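Poly(A) RNA polymerase GLD2 (Rattus norvegicus, PDB 6LBK) is a cytoplasmic poly(A) RNA polymerase that probably adds poly(A) tails to selected mRNAs and a single nucleotide to the 3' end of some microRNAs. Local coordinates at residues R201-V206 with L231-Y236. The protein carries 1 engineered substitution. Residues are numbered along the deposited sequence; the frame is centred on the assembly and turned at random.
Sequences RPLVLV and LMVLHY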
loop_
_atom_site.group_PDB
_atom_site.type_symbol
_atom_site.label_atom_id
_atom_site.label_comp_id
_atom_site.label_asym_id
_atom_site.label_seq_id
_atom_site.Cartn_x
_atom_site.Cartn_y
_atom_site.Cartn_z
ATOM N N ARG A 201 1.536 -11.633 2.228
ATOM C CA ARG A 201 0.601 -11.202 1.186
ATOM C C ARG A 201 -0.839 -11.618 1.471
ATOM O O ARG A 201 -1.737 -10.765 1.325
ATOM C CB ARG A 201 1.075 -11.684 -0.190
ATOM C CG ARG A 201 2.198 -10.786 -0.767
ATOM C CD ARG A 201 2.833 -11.364 -2.054
ATOM N NE ARG A 201 1.951 -11.210 -3.212
ATOM C CZ ARG A 201 1.445 -12.215 -3.919
ATOM N NH1 ARG A 201 1.741 -13.471 -3.614
ATOM N NH2 ARG A 201 0.638 -11.969 -4.940
ATOM N N PRO A 202 -1.146 -12.871 1.876
ATOM C CA PRO A 202 -2.544 -13.185 2.243
ATOM C C PRO A 202 -3.088 -12.321 3.366
ATOM O O PRO A 202 -4.250 -11.877 3.318
ATOM C CB PRO A 202 -2.478 -14.665 2.656
ATOM C CG PRO A 202 -1.304 -15.208 1.913
ATOM C CD PRO A 202 -0.302 -14.082 1.889
ATOM N N LEU A 203 -2.262 -12.045 4.373
ATOM C CA LEU A 203 -2.733 -11.248 5.493
ATOM C C LEU A 203 -3.014 -9.828 5.052
ATOM O O LEU A 203 -4.062 -9.257 5.369
ATOM C CB LEU A 203 -1.692 -11.243 6.602
ATOM C CG LEU A 203 -2.289 -10.622 7.860
ATOM C CD1 LEU A 203 -3.211 -11.696 8.563
ATOM C CD2 LEU A 203 -1.265 -9.998 8.817
ATOM N N VAL A 204 -2.078 -9.238 4.310
ATOM C CA VAL A 204 -2.265 -7.870 3.859
ATOM C C VAL A 204 -3.513 -7.762 2.993
ATOM O O VAL A 204 -4.278 -6.795 3.102
ATOM C CB VAL A 204 -0.999 -7.379 3.137
ATOM C CG1 VAL A 204 -1.324 -6.230 2.195
ATOM C CG2 VAL A 204 0.097 -6.974 4.168
ATOM N N LEU A 205 -3.761 -8.760 2.143
ATOM C CA LEU A 205 -4.892 -8.660 1.226
ATOM C C LEU A 205 -6.218 -8.741 1.981
ATOM O O LEU A 205 -7.133 -7.937 1.742
ATOM C CB LEU A 205 -4.794 -9.745 0.146
ATOM C CG LEU A 205 -5.761 -9.886 -1.044
ATOM C CD1 LEU A 205 -7.246 -10.074 -0.695
ATOM C CD2 LEU A 205 -5.565 -8.698 -1.969
ATOM N N VAL A 206 -6.362 -9.732 2.871
ATOM C CA VAL A 206 -7.619 -9.835 3.614
ATOM C C VAL A 206 -7.833 -8.586 4.453
ATOM O O VAL A 206 -8.961 -8.110 4.609
ATOM C CB VAL A 206 -7.646 -11.104 4.487
ATOM C CG1 VAL A 206 -6.608 -11.015 5.640
ATOM C CG2 VAL A 206 -9.037 -11.313 5.035
ATOM N N LEU A 231 1.827 -0.627 6.064
ATOM C CA LEU A 231 2.889 -0.377 7.031
ATOM C C LEU A 231 2.480 -0.862 8.405
ATOM O O LEU A 231 3.332 -1.274 9.185
ATOM C CB LEU A 231 3.245 1.121 7.060
ATOM C CG LEU A 231 3.917 1.782 5.835
ATOM C CD1 LEU A 231 4.247 3.266 6.076
ATOM C CD2 LEU A 231 5.169 1.056 5.375
ATOM N N MET A 232 1.177 -0.865 8.707
ATOM C CA MET A 232 0.723 -1.304 10.021
ATOM C C MET A 232 0.758 -2.829 10.141
ATOM O O MET A 232 1.168 -3.370 11.177
ATOM C CB MET A 232 -0.676 -0.778 10.274
ATOM C CG MET A 232 -0.737 0.693 10.662
ATOM S SD MET A 232 -2.429 1.344 10.471
ATOM C CE MET A 232 -3.366 0.383 11.638
ATOM N N VAL A 233 0.307 -3.527 9.091
ATOM C CA VAL A 233 0.477 -4.978 9.008
ATOM C C VAL A 233 1.948 -5.341 9.144
ATOM O O VAL A 233 2.305 -6.214 9.935
ATOM C CB VAL A 233 -0.108 -5.525 7.694
ATOM C CG1 VAL A 233 0.060 -7.012 7.621
ATOM C CG2 VAL A 233 -1.550 -5.177 7.546
ATOM N N LEU A 234 2.823 -4.710 8.337
ATOM C CA LEU A 234 4.254 -5.025 8.414
ATOM C C LEU A 234 4.821 -4.724 9.802
ATOM O O LEU A 234 5.639 -5.491 10.317
ATOM C CB LEU A 234 5.056 -4.281 7.332
ATOM C CG LEU A 234 4.808 -4.467 5.820
ATOM C CD1 LEU A 234 5.860 -3.736 5.045
ATOM C CD2 LEU A 234 4.822 -5.939 5.391
ATOM N N HIS A 235 4.389 -3.630 10.435
ATOM C CA HIS A 235 4.796 -3.358 11.810
ATOM C C HIS A 235 4.323 -4.464 12.766
ATOM O O HIS A 235 5.091 -4.929 13.623
ATOM C CB HIS A 235 4.258 -2.000 12.235
ATOM C CG HIS A 235 4.411 -1.725 13.691
ATOM N ND1 HIS A 235 5.606 -1.338 14.249
ATOM C CD2 HIS A 235 3.536 -1.844 14.713
ATOM C CE1 HIS A 235 5.458 -1.201 15.552
ATOM N NE2 HIS A 235 4.212 -1.508 15.861
ATOM N N TYR A 236 3.054 -4.884 12.649
ATOM C CA TYR A 236 2.550 -5.961 13.506
ATOM C C TYR A 236 3.401 -7.213 13.344
ATOM O O TYR A 236 3.768 -7.863 14.336
ATOM C CB TYR A 236 1.059 -6.283 13.222
ATOM C CG TYR A 236 0.570 -7.541 13.986
ATOM C CD1 TYR A 236 0.517 -7.572 15.395
ATOM C CD2 TYR A 236 0.184 -8.699 13.299
ATOM C CE1 TYR A 236 0.091 -8.756 16.100
ATOM C CE2 TYR A 236 -0.242 -9.861 13.998
ATOM C CZ TYR A 236 -0.275 -9.878 15.382
ATOM O OH TYR A 236 -0.680 -11.009 16.001
#
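V233 of helix 226-239 meets L203 and V204 of helix 200-213 mainly through its CG1 methyl, and the whole contact is apolar. Between L203 CD2 and V233 CG1 the separation is 3.5 Å, and V204 CG2 comes equally near to V233 CG1, at 3.5 Å. V233 CG1 is therefore touched by two neighbouring residues of the facing helix, one branch from each. L203 reaches it with the end of its side chain, whereas V204 uses CG2 alone, which also lies 3.8 Å from V233 CB and so rests against the branch point of the valine. V233 holds CG1 anti to its own backbone nitrogen (chi1 -180°), the torsion that presents this methyl to both partners. L203 likewise extends from its helix with CG trans to the backbone nitrogen (chi1 -170°), and chi2 near 78° then turns CD2 toward V233. V204 CA and V233 CA are 6.5 Å apart, the closest pair of CA atoms between the segments.

No hydrogen bond links the two segments; backbone bonds such as V206 N to P202 O and Y236 N to M232 O stay within each helix, and some side chains bond to other parts of the chain. R201, for example, donates from NE to G102 O and from NH2 to Q64 OE1, while H235 NE2 pairs with Y293 OH.

Around the contact, L203 also leans on L287 and Y236 on F290, both of helix 283-297, while V204 touches F103. This is a junction within the helical part of the nucleotidyltransferase, away from the predicted catalytic metal ligands D109 and D111. With only buried methyl and methine groups meeting, its cohesion probably comes from van der Waals contact and exclusion of water, and its fit from shape rather than charge.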